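Local coordinates for protein KLLA0E08119p (Kluyveromyces lactis, PDB 3VA7) that probably carboxylates urea with bicarbonate and ATP by way of its biotin, a step of the allophanate route of urea degradation, at residues R423-L434 with R450-A461; N38-I46 with W392-K400. All blocks are in the same frame, centred on the assembly; numbering follows the deposited sequence.

Contact 1: R423-L434 with R450-A461; sequences RNDAIMKLNQAL and RSIASSKMFKEA
The carbonyl oxygen of L434 is gripped side-on by the R450 guanidinium, with R450 NH2 2.9 Å and R450 NE 3.1 Å from L434 O, both arriving from the same face of the carbonyl. One turn earlier N431 works as a bridge. Its ND2 donates to A453 O at 2.9 Å, a partner close to the amide plane, and also to I427 O, which N431 N reaches from the other face. On the other branch N431 OD1 accepts from S454 OG at 3.0 Å, so the whole amide is held against turning. Between these polar ties A453 CB is met by L434 CD1 (3.6 Å) and L430 CD2. F458 has CG anti to the backbone N (chi1 -172°), which carries its ring toward helix 423-434, with CE1 3.7 Å from I427 CG1. The R423 guanidinium lies over a face of that ring as a cation-pi partner, though its exact placement is doubtful, and its NH1 forms a salt bridge to E269. The axes of helices 423-434 and 450-454 run nearly antiparallel, at 162°, with a closest approach of 9.5 Å. They form an antiparallel helix pair of the biotin carboxylase C-terminal domain, lying on a large antiparallel sheet through strands 264-270, 362-372 and 412-420.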
loop_
_atom_site.group_PDB
_atom_site.type_symbol
_atom_site.label_atom_id
_atom_site.label_comp_id
_atom_site.label_asym_id
_atom_site.label_seq_id
_atom_site.Cartn_x
_atom_site.Cartn_y
_atom_site.Cartn_z
ATOM N N ARG A 423 -24.319 -12.931 -31.375
ATOM C CA ARG A 423 -24.144 -11.599 -30.799
ATOM C C ARG A 423 -24.694 -11.441 -29.350
ATOM O O ARG A 423 -23.995 -10.935 -28.470
ATOM C CB ARG A 423 -24.679 -10.482 -31.723
ATOM C CG ARG A 423 -23.803 -9.288 -31.680
ATOM C CD ARG A 423 -24.331 -8.134 -32.456
ATOM N NE ARG A 423 -24.794 -7.116 -31.548
ATOM C CZ ARG A 423 -24.273 -5.902 -31.417
ATOM N NH1 ARG A 423 -23.276 -5.464 -32.171
ATOM N NH2 ARG A 423 -24.805 -5.093 -30.531
ATOM N N ASN A 424 -25.939 -11.871 -29.116
ATOM C CA ASN A 424 -26.567 -11.703 -27.794
ATOM C C ASN A 424 -25.849 -12.512 -26.731
ATOM O O ASN A 424 -25.668 -12.024 -25.634
ATOM C CB ASN A 424 -28.075 -12.051 -27.779
ATOM C CG ASN A 424 -28.931 -11.056 -28.583
ATOM O OD1 ASN A 424 -28.725 -9.807 -28.567
ATOM N ND2 ASN A 424 -29.907 -11.622 -29.326
ATOM N N ASP A 425 -25.457 -13.745 -27.050
ATOM C CA ASP A 425 -24.744 -14.575 -26.078
ATOM C C ASP A 425 -23.399 -13.921 -25.673
ATOM O O ASP A 425 -22.946 -14.036 -24.491
ATOM C CB ASP A 425 -24.492 -15.971 -26.628
ATOM C CG ASP A 425 -24.086 -16.943 -25.555
ATOM O OD1 ASP A 425 -24.555 -16.723 -24.410
ATOM O OD2 ASP A 425 -23.327 -17.914 -25.830
ATOM N N ALA A 426 -22.787 -13.237 -26.656
ATOM C CA ALA A 426 -21.468 -12.643 -26.533
ATOM C C ALA A 426 -21.545 -11.369 -25.731
ATOM O O ALA A 426 -20.604 -11.068 -24.945
ATOM C CB ALA A 426 -20.925 -12.333 -27.889
ATOM N N ILE A 427 -22.641 -10.620 -25.927
ATOM C CA ILE A 427 -22.834 -9.377 -25.196
ATOM C C ILE A 427 -23.044 -9.657 -23.703
ATOM O O ILE A 427 -22.526 -8.941 -22.848
ATOM C CB ILE A 427 -24.000 -8.571 -25.745
ATOM C CG1 ILE A 427 -23.575 -7.874 -27.031
ATOM C CG2 ILE A 427 -24.495 -7.532 -24.707
ATOM C CD1 ILE A 427 -24.727 -7.478 -27.837
ATOM N N MET A 428 -23.784 -10.723 -23.400
ATOM C CA MET A 428 -23.994 -11.121 -22.045
ATOM C C MET A 428 -22.672 -11.618 -21.501
ATOM O O MET A 428 -22.278 -11.231 -20.404
ATOM C CB MET A 428 -25.077 -12.189 -21.947
ATOM C CG MET A 428 -26.490 -11.638 -21.989
ATOM S SD MET A 428 -27.725 -12.989 -21.731
ATOM C CE MET A 428 -27.774 -13.823 -23.387
ATOM N N LYS A 429 -21.962 -12.435 -22.270
ATOM C CA LYS A 429 -20.684 -12.937 -21.784
ATOM C C LYS A 429 -19.742 -11.822 -21.453
ATOM O O LYS A 429 -18.949 -11.946 -20.528
ATOM C CB LYS A 429 -20.023 -13.929 -22.733
ATOM C CG LYS A 429 -20.508 -15.342 -22.508
ATOM C CD LYS A 429 -20.142 -16.246 -23.615
ATOM C CE LYS A 429 -20.784 -17.531 -23.350
ATOM N NZ LYS A 429 -20.102 -18.591 -24.131
ATOM N N LEU A 430 -19.852 -10.735 -22.195
ATOM C CA LEU A 430 -18.872 -9.706 -22.093
ATOM C C LEU A 430 -19.161 -8.921 -20.825
ATOM O O LEU A 430 -18.215 -8.545 -20.073
ATOM C CB LEU A 430 -18.872 -8.803 -23.335
ATOM C CG LEU A 430 -18.123 -7.499 -23.135
ATOM C CD1 LEU A 430 -16.637 -7.810 -23.132
ATOM C CD2 LEU A 430 -18.500 -6.456 -24.172
ATOM N N ASN A 431 -20.456 -8.690 -20.583
ATOM C CA ASN A 431 -20.886 -8.030 -19.352
ATOM C C ASN A 431 -20.409 -8.879 -18.165
ATOM O O ASN A 431 -19.761 -8.330 -17.268
ATOM C CB ASN A 431 -22.389 -7.689 -19.319
ATOM C CG ASN A 431 -22.768 -6.505 -20.254
ATOM O OD1 ASN A 431 -22.585 -5.332 -19.921
ATOM N ND2 ASN A 431 -23.347 -6.826 -21.400
ATOM N N GLN A 432 -20.626 -10.197 -18.180
ATOM C CA GLN A 432 -20.165 -10.984 -17.046
ATOM C C GLN A 432 -18.641 -10.812 -16.897
ATOM O O GLN A 432 -18.163 -10.483 -15.799
ATOM C CB GLN A 432 -20.601 -12.461 -17.043
ATOM C CG GLN A 432 -20.249 -13.184 -15.690
ATOM C CD GLN A 432 -20.381 -14.778 -15.652
ATOM O OE1 GLN A 432 -21.332 -15.334 -16.174
ATOM N NE2 GLN A 432 -19.436 -15.475 -14.969
ATOM N N ALA A 433 -17.885 -10.982 -17.983
ATOM C CA ALA A 433 -16.411 -10.823 -17.928
ATOM C C ALA A 433 -15.970 -9.483 -17.299
ATOM O O ALA A 433 -15.123 -9.447 -16.418
ATOM C CB ALA A 433 -15.767 -11.020 -19.333
ATOM N N LEU A 434 -16.559 -8.402 -17.762
ATOM C CA LEU A 434 -16.261 -7.096 -17.223
ATOM C C LEU A 434 -16.538 -6.982 -15.719
ATOM O O LEU A 434 -15.757 -6.338 -14.996
ATOM C CB LEU A 434 -17.022 -6.007 -18.002
ATOM C CG LEU A 434 -16.502 -5.923 -19.444
ATOM C CD1 LEU A 434 -17.137 -4.830 -20.202
ATOM C CD2 LEU A 434 -14.999 -5.809 -19.484
ATOM N N ARG A 450 -18.106 -0.965 -18.604
ATOM C CA ARG A 450 -19.258 -1.738 -18.101
ATOM C C ARG A 450 -20.577 -1.134 -18.558
ATOM O O ARG A 450 -21.487 -1.824 -19.071
ATOM C CB ARG A 450 -19.233 -1.772 -16.577
ATOM C CG ARG A 450 -18.634 -3.014 -16.006
ATOM C CD ARG A 450 -18.114 -2.680 -14.665
ATOM N NE ARG A 450 -17.309 -3.766 -14.155
ATOM C CZ ARG A 450 -16.625 -3.688 -13.022
ATOM N NH1 ARG A 450 -16.678 -2.558 -12.339
ATOM N NH2 ARG A 450 -15.905 -4.721 -12.570
ATOM N N SER A 451 -20.636 0.171 -18.347
ATOM C CA SER A 451 -21.684 1.030 -18.804
ATOM C C SER A 451 -21.915 0.915 -20.332
ATOM O O SER A 451 -23.067 0.757 -20.765
ATOM C CB SER A 451 -21.357 2.454 -18.366
ATOM O OG SER A 451 -21.774 3.361 -19.358
ATOM N N ILE A 452 -20.844 0.974 -21.138
ATOM C CA ILE A 452 -20.986 0.764 -22.603
ATOM C C ILE A 452 -21.475 -0.635 -22.931
ATOM O O ILE A 452 -22.553 -0.773 -23.463
ATOM C CB ILE A 452 -19.730 1.061 -23.387
ATOM C CG1 ILE A 452 -19.336 2.526 -23.247
ATOM C CG2 ILE A 452 -19.945 0.735 -24.842
ATOM C CD1 ILE A 452 -17.990 2.801 -23.822
ATOM N N ALA A 453 -20.716 -1.662 -22.557
ATOM C CA ALA A 453 -21.144 -3.069 -22.714
ATOM C C ALA A 453 -22.594 -3.301 -22.286
ATOM O O ALA A 453 -23.247 -4.239 -22.722
ATOM C CB ALA A 453 -20.229 -3.987 -21.927
ATOM N N SER A 454 -23.087 -2.432 -21.418
ATOM C CA SER A 454 -24.430 -2.584 -20.823
ATOM C C SER A 454 -25.533 -1.822 -21.494
ATOM O O SER A 454 -26.694 -2.067 -21.201
ATOM C CB SER A 454 -24.421 -2.084 -19.391
ATOM O OG SER A 454 -24.205 -3.217 -18.625
ATOM N N SER A 455 -25.145 -0.845 -22.311
ATOM C CA SER A 455 -26.069 0.133 -22.843
ATOM C C SER A 455 -27.140 -0.506 -23.725
ATOM O O SER A 455 -26.982 -1.642 -24.213
ATOM C CB SER A 455 -25.302 1.226 -23.586
ATOM O OG SER A 455 -24.519 0.663 -24.612
ATOM N N LYS A 456 -28.244 0.222 -23.893
ATOM C CA LYS A 456 -29.305 -0.186 -24.795
ATOM C C LYS A 456 -28.699 -0.037 -26.199
ATOM O O LYS A 456 -28.809 -0.953 -27.038
ATOM C CB LYS A 456 -30.548 0.705 -24.576
ATOM C CG LYS A 456 -31.833 0.370 -25.390
ATOM C CD LYS A 456 -32.710 -0.681 -24.677
ATOM C CE LYS A 456 -34.203 -0.225 -24.628
ATOM N NZ LYS A 456 -35.097 -1.287 -24.044
ATOM N N MET A 457 -28.004 1.088 -26.414
ATOM C CA MET A 457 -27.254 1.323 -27.642
ATOM C C MET A 457 -26.511 0.077 -28.097
ATOM O O MET A 457 -26.870 -0.538 -29.105
ATOM C CB MET A 457 -26.267 2.464 -27.452
ATOM C CG MET A 457 -25.470 2.832 -28.726
ATOM S SD MET A 457 -23.922 1.936 -28.967
ATOM C CE MET A 457 -22.929 2.506 -27.568
ATOM N N PHE A 458 -25.499 -0.326 -27.343
ATOM C CA PHE A 458 -24.699 -1.429 -27.799
ATOM C C PHE A 458 -25.557 -2.626 -28.129
ATOM O O PHE A 458 -25.317 -3.265 -29.125
ATOM C CB PHE A 458 -23.617 -1.805 -26.797
ATOM C CG PHE A 458 -22.636 -2.820 -27.318
ATOM C CD1 PHE A 458 -22.333 -3.955 -26.573
ATOM C CD2 PHE A 458 -22.015 -2.643 -28.552
ATOM C CE1 PHE A 458 -21.427 -4.882 -27.037
ATOM C CE2 PHE A 458 -21.107 -3.563 -29.039
ATOM C CZ PHE A 458 -20.811 -4.679 -28.291
ATOM N N LYS A 459 -26.567 -2.920 -27.320
ATOM C CA LYS A 459 -27.360 -4.129 -27.548
ATOM C C LYS A 459 -28.197 -4.055 -28.815
ATOM O O LYS A 459 -28.346 -5.031 -29.549
ATOM C CB LYS A 459 -28.269 -4.452 -26.372
ATOM C CG LYS A 459 -28.653 -5.906 -26.371
ATOM C CD LYS A 459 -29.780 -6.178 -25.427
ATOM C CE LYS A 459 -30.246 -7.620 -25.575
ATOM N NZ LYS A 459 -30.776 -7.813 -26.952
ATOM N N GLU A 460 -28.769 -2.890 -29.066
ATOM C CA GLU A 460 -29.620 -2.750 -30.243
ATOM C C GLU A 460 -28.762 -2.606 -31.506
ATOM O O GLU A 460 -29.272 -2.638 -32.637
ATOM C CB GLU A 460 -30.626 -1.609 -30.035
ATOM C CG GLU A 460 -31.790 -2.026 -29.100
ATOM C CD GLU A 460 -32.662 -0.840 -28.638
ATOM O OE1 GLU A 460 -33.659 -1.102 -27.908
ATOM O OE2 GLU A 460 -32.363 0.343 -28.986
ATOM N N ALA A 461 -27.446 -2.489 -31.274
ATOM C CA ALA A 461 -26.439 -2.415 -32.308
ATOM C C ALA A 461 -26.473 -1.060 -32.991
ATOM O O ALA A 461 -25.953 -0.900 -34.076
ATOM C CB ALA A 461 -26.584 -3.587 -33.318
#

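Contact 2: N38-I46 with W392-K400; sequences NRGEIAVRI and WARVDTWVK
R39 and G40 lie over one face of the W398 indole, at the turn that leads from strand 33-36 of the parallel, Rossmann-like N-terminal sheet into helix 40-53; W398 directly follows strand 394-397 of the antiparallel C-terminal sheet. The R39 guanidinium stands almost upright on the ring, planes 84° apart, with NH1 3.4 Å from W398 CH2 and a cation-pi geometry to the six-membered ring. Beside it G40 CA makes a CH-pi contact 4.1 Å from the centroid of the five-membered ring, and V44 CG2 meets W398 CB at 3.8 Å. What positions the indole comes next: V399 CG1 sits over the centre of its opposite face, T412 O takes its NE1, and a chi1 of 62° places CG between the backbone N and the carbonyl carbon. With an alanine in place of W398, the R39 guanidinium, still tied to D65 through NE, would probably lose the ring beneath it, and a gap is likely to open next to G40 CA. Further along, a water lies 2.9 Å from E41 O and 2.8 Å from T397 O and may link the two backbones, although other acceptors compete for its protons. Beyond it two arginines, R45 and R394, come together among carboxylates: R45 NH2 bridges to D336 and E330, while R394 NH1 also reaches E330. R394 is fixed from its own strand, where it takes D396 side-on, NE to OD1 and NH2 to OD2, each oxygen met on its syn side at 2.8 Å.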
loop_
_atom_site.group_PDB
_atom_site.type_symbol
_atom_site.label_atom_id
_atom_site.label_comp_id
_atom_site.label_asym_id
_atom_site.label_seq_id
_atom_site.Cartn_x
_atom_site.Cartn_y
_atom_site.Cartn_z
ATOM N N ASN A 38 8.879 -5.588 -29.711
ATOM C CA ASN A 38 7.747 -4.995 -29.017
ATOM C C ASN A 38 7.755 -5.293 -27.530
ATOM O O ASN A 38 8.667 -6.021 -27.035
ATOM C CB ASN A 38 6.419 -5.444 -29.645
ATOM C CG ASN A 38 5.432 -4.328 -29.744
ATOM O OD1 ASN A 38 5.028 -3.752 -28.719
ATOM N ND2 ASN A 38 5.008 -4.009 -30.968
ATOM N N ARG A 39 6.745 -4.722 -26.852
ATOM C CA ARG A 39 6.580 -4.745 -25.400
ATOM C C ARG A 39 5.150 -5.133 -25.038
ATOM O O ARG A 39 4.365 -5.543 -25.883
ATOM C CB ARG A 39 6.936 -3.348 -24.801
ATOM C CG ARG A 39 5.937 -2.232 -25.107
ATOM C CD ARG A 39 6.102 -0.951 -24.247
ATOM N NE ARG A 39 5.777 -1.145 -22.830
ATOM C CZ ARG A 39 4.536 -1.250 -22.299
ATOM N NH1 ARG A 39 4.410 -1.440 -20.972
ATOM N NH2 ARG A 39 3.419 -1.196 -23.056
ATOM N N GLY A 40 4.803 -4.996 -23.776
ATOM C CA GLY A 40 3.421 -5.179 -23.359
ATOM C C GLY A 40 2.769 -6.483 -23.747
ATOM O O GLY A 40 3.385 -7.556 -23.767
ATOM N N GLU A 41 1.519 -6.349 -24.124
ATOM C CA GLU A 41 0.536 -7.408 -24.240
ATOM C C GLU A 41 0.744 -8.180 -25.534
ATOM O O GLU A 41 0.683 -9.434 -25.582
ATOM C CB GLU A 41 -0.807 -6.658 -24.196
ATOM C CG GLU A 41 -1.998 -7.236 -24.795
ATOM C CD GLU A 41 -2.061 -7.247 -26.330
ATOM O OE1 GLU A 41 -2.269 -6.171 -26.998
ATOM O OE2 GLU A 41 -2.003 -8.402 -26.811
ATOM N N ILE A 42 1.013 -7.457 -26.602
ATOM C CA ILE A 42 1.367 -8.155 -27.834
ATOM C C ILE A 42 2.648 -9.015 -27.695
ATOM O O ILE A 42 2.756 -10.112 -28.252
ATOM C CB ILE A 42 1.472 -7.199 -29.050
ATOM C CG1 ILE A 42 1.339 -8.027 -30.321
ATOM C CG2 ILE A 42 2.772 -6.314 -29.003
ATOM C CD1 ILE A 42 0.222 -9.014 -30.199
ATOM N N ALA A 43 3.633 -8.513 -26.959
ATOM C CA ALA A 43 4.833 -9.307 -26.817
ATOM C C ALA A 43 4.471 -10.635 -26.101
ATOM O O ALA A 43 4.851 -11.745 -26.575
ATOM C CB ALA A 43 5.901 -8.553 -26.092
ATOM N N VAL A 44 3.713 -10.516 -25.000
ATOM C CA VAL A 44 3.320 -11.663 -24.252
ATOM C C VAL A 44 2.505 -12.619 -25.138
ATOM O O VAL A 44 2.689 -13.855 -25.066
ATOM C CB VAL A 44 2.518 -11.283 -22.980
ATOM C CG1 VAL A 44 1.935 -12.529 -22.328
ATOM C CG2 VAL A 44 3.396 -10.515 -21.969
ATOM N N ARG A 45 1.618 -12.084 -25.974
ATOM C CA ARG A 45 0.795 -12.971 -26.771
ATOM C C ARG A 45 1.607 -13.674 -27.887
ATOM O O ARG A 45 1.349 -14.854 -28.164
ATOM C CB ARG A 45 -0.456 -12.251 -27.310
ATOM C CG ARG A 45 -1.326 -13.126 -28.267
ATOM C CD ARG A 45 -1.214 -12.637 -29.670
ATOM N NE ARG A 45 -1.792 -13.486 -30.702
ATOM C CZ ARG A 45 -1.353 -14.705 -31.023
ATOM N NH1 ARG A 45 -0.338 -15.262 -30.380
ATOM N NH2 ARG A 45 -1.920 -15.366 -32.029
ATOM N N ILE A 46 2.587 -12.989 -28.487
ATOM C CA ILE A 46 3.367 -13.566 -29.565
ATOM C C ILE A 46 4.164 -14.666 -28.932
ATOM O O ILE A 46 4.264 -15.779 -29.475
ATOM C CB ILE A 46 4.282 -12.509 -30.259
ATOM C CG1 ILE A 46 3.484 -11.679 -31.255
ATOM C CG2 ILE A 46 5.491 -13.110 -30.948
ATOM C CD1 ILE A 46 4.104 -10.262 -31.551
ATOM N N TRP A 392 -12.259 -17.860 -17.691
ATOM C CA TRP A 392 -13.010 -18.588 -18.757
ATOM C C TRP A 392 -13.053 -17.769 -20.034
ATOM O O TRP A 392 -13.324 -18.320 -21.106
ATOM C CB TRP A 392 -14.475 -18.955 -18.358
ATOM C CG TRP A 392 -15.212 -17.791 -17.740
ATOM C CD1 TRP A 392 -15.292 -17.503 -16.407
ATOM C CD2 TRP A 392 -15.866 -16.692 -18.420
ATOM N NE1 TRP A 392 -15.977 -16.336 -16.212
ATOM C CE2 TRP A 392 -16.355 -15.817 -17.418
ATOM C CE3 TRP A 392 -16.090 -16.373 -19.764
ATOM C CZ2 TRP A 392 -17.069 -14.664 -17.710
ATOM C CZ3 TRP A 392 -16.814 -15.216 -20.058
ATOM C CH2 TRP A 392 -17.293 -14.378 -19.042
ATOM N N ALA A 393 -12.836 -16.464 -19.916
ATOM C CA ALA A 393 -12.612 -15.629 -21.108
ATOM C C ALA A 393 -11.137 -15.775 -21.566
ATOM O O ALA A 393 -10.302 -16.345 -20.881
ATOM C CB ALA A 393 -12.993 -14.130 -20.830
ATOM N N ARG A 394 -10.836 -15.279 -22.748
ATOM C CA ARG A 394 -9.452 -15.123 -23.168
ATOM C C ARG A 394 -9.087 -13.708 -22.761
ATOM O O ARG A 394 -9.814 -12.753 -23.072
ATOM C CB ARG A 394 -9.277 -15.321 -24.708
ATOM C CG ARG A 394 -7.928 -14.776 -25.219
ATOM C CD ARG A 394 -7.621 -15.182 -26.588
ATOM N NE ARG A 394 -6.566 -14.357 -27.142
ATOM C CZ ARG A 394 -6.088 -14.509 -28.375
ATOM N NH1 ARG A 394 -6.581 -15.462 -29.174
ATOM N NH2 ARG A 394 -5.119 -13.725 -28.813
ATOM N N VAL A 395 -7.986 -13.567 -22.027
ATOM C CA VAL A 395 -7.507 -12.204 -21.704
ATOM C C VAL A 395 -6.078 -12.051 -22.110
ATOM O O VAL A 395 -5.231 -12.816 -21.712
ATOM C CB VAL A 395 -7.954 -11.629 -20.266
ATOM C CG1 VAL A 395 -8.850 -12.622 -19.486
ATOM C CG2 VAL A 395 -6.803 -11.049 -19.429
ATOM N N ASP A 396 -5.827 -11.115 -23.002
ATOM C CA ASP A 396 -4.462 -10.896 -23.421
ATOM C C ASP A 396 -4.013 -9.726 -22.570
ATOM O O ASP A 396 -4.599 -8.614 -22.598
ATOM C CB ASP A 396 -4.364 -10.647 -24.928
ATOM C CG ASP A 396 -4.830 -11.858 -25.783
ATOM O OD1 ASP A 396 -4.969 -13.025 -25.332
ATOM O OD2 ASP A 396 -5.063 -11.650 -26.972
ATOM N N THR A 397 -3.030 -9.988 -21.744
ATOM C CA THR A 397 -2.577 -8.973 -20.861
ATOM C C THR A 397 -1.075 -9.157 -20.641
ATOM O O THR A 397 -0.445 -10.078 -21.211
ATOM C CB THR A 397 -3.366 -9.036 -19.506
ATOM O OG1 THR A 397 -3.029 -7.898 -18.683
ATOM C CG2 THR A 397 -3.087 -10.397 -18.750
ATOM N N TRP A 398 -0.508 -8.285 -19.818
ATOM C CA TRP A 398 0.894 -8.375 -19.465
ATOM C C TRP A 398 1.037 -7.974 -18.000
ATOM O O TRP A 398 2.128 -7.707 -17.554
ATOM C CB TRP A 398 1.731 -7.456 -20.358
ATOM C CG TRP A 398 1.372 -6.049 -20.205
ATOM C CD1 TRP A 398 0.240 -5.403 -20.702
ATOM C CD2 TRP A 398 2.099 -5.068 -19.463
ATOM N NE1 TRP A 398 0.252 -4.064 -20.319
ATOM C CE2 TRP A 398 1.375 -3.837 -19.562
ATOM C CE3 TRP A 398 3.290 -5.104 -18.720
ATOM C CZ2 TRP A 398 1.813 -2.665 -18.932
ATOM C CZ3 TRP A 398 3.736 -3.939 -18.096
ATOM C CH2 TRP A 398 3.003 -2.726 -18.203
ATOM N N VAL A 399 -0.072 -7.959 -17.253
ATOM C CA VAL A 399 -0.057 -7.467 -15.876
ATOM C C VAL A 399 -0.589 -8.482 -14.854
ATOM O O VAL A 399 -1.335 -9.421 -15.189
ATOM C CB VAL A 399 -0.813 -6.148 -15.766
ATOM C CG1 VAL A 399 -0.322 -5.171 -16.865
ATOM C CG2 VAL A 399 -2.328 -6.375 -15.802
ATOM N N LYS A 400 -0.149 -8.322 -13.609
ATOM C CA LYS A 400 -0.651 -9.104 -12.476
ATOM C C LYS A 400 -0.445 -8.268 -11.204
ATOM O O LYS A 400 0.023 -7.149 -11.280
ATOM C CB LYS A 400 0.057 -10.451 -12.374
ATOM C CG LYS A 400 1.474 -10.375 -12.821
ATOM C CD LYS A 400 2.363 -11.516 -12.297
ATOM C CE LYS A 400 3.859 -11.013 -12.308
ATOM N NZ LYS A 400 4.913 -12.105 -12.576
HETATM O O HOH W 1 -3.117 -9.842 -28.396
HETATM O O HOH W 2 -0.960 -10.959 -23.819
#

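Contacts 1 and 2 both pack against strand 412-420, with centres about 23 Å apart: K429, L430 and A433 of contact 1 touch its V418, while R394 and D396 of contact 2 pair with its I417 and K415. They also meet directly through W392, whose CH2 lies 3.3 Å from K429 O and 3.6 Å from A433 N. E436 joins them too, accepting from both Q432 NE2 and W392 NE1. Both contacts belong to the biotin carboxylase part; none of their residues lines the biotin, urea or sodium sites of this structure, whose residues lie in the later carboxyltransferase and biotin-carrying parts.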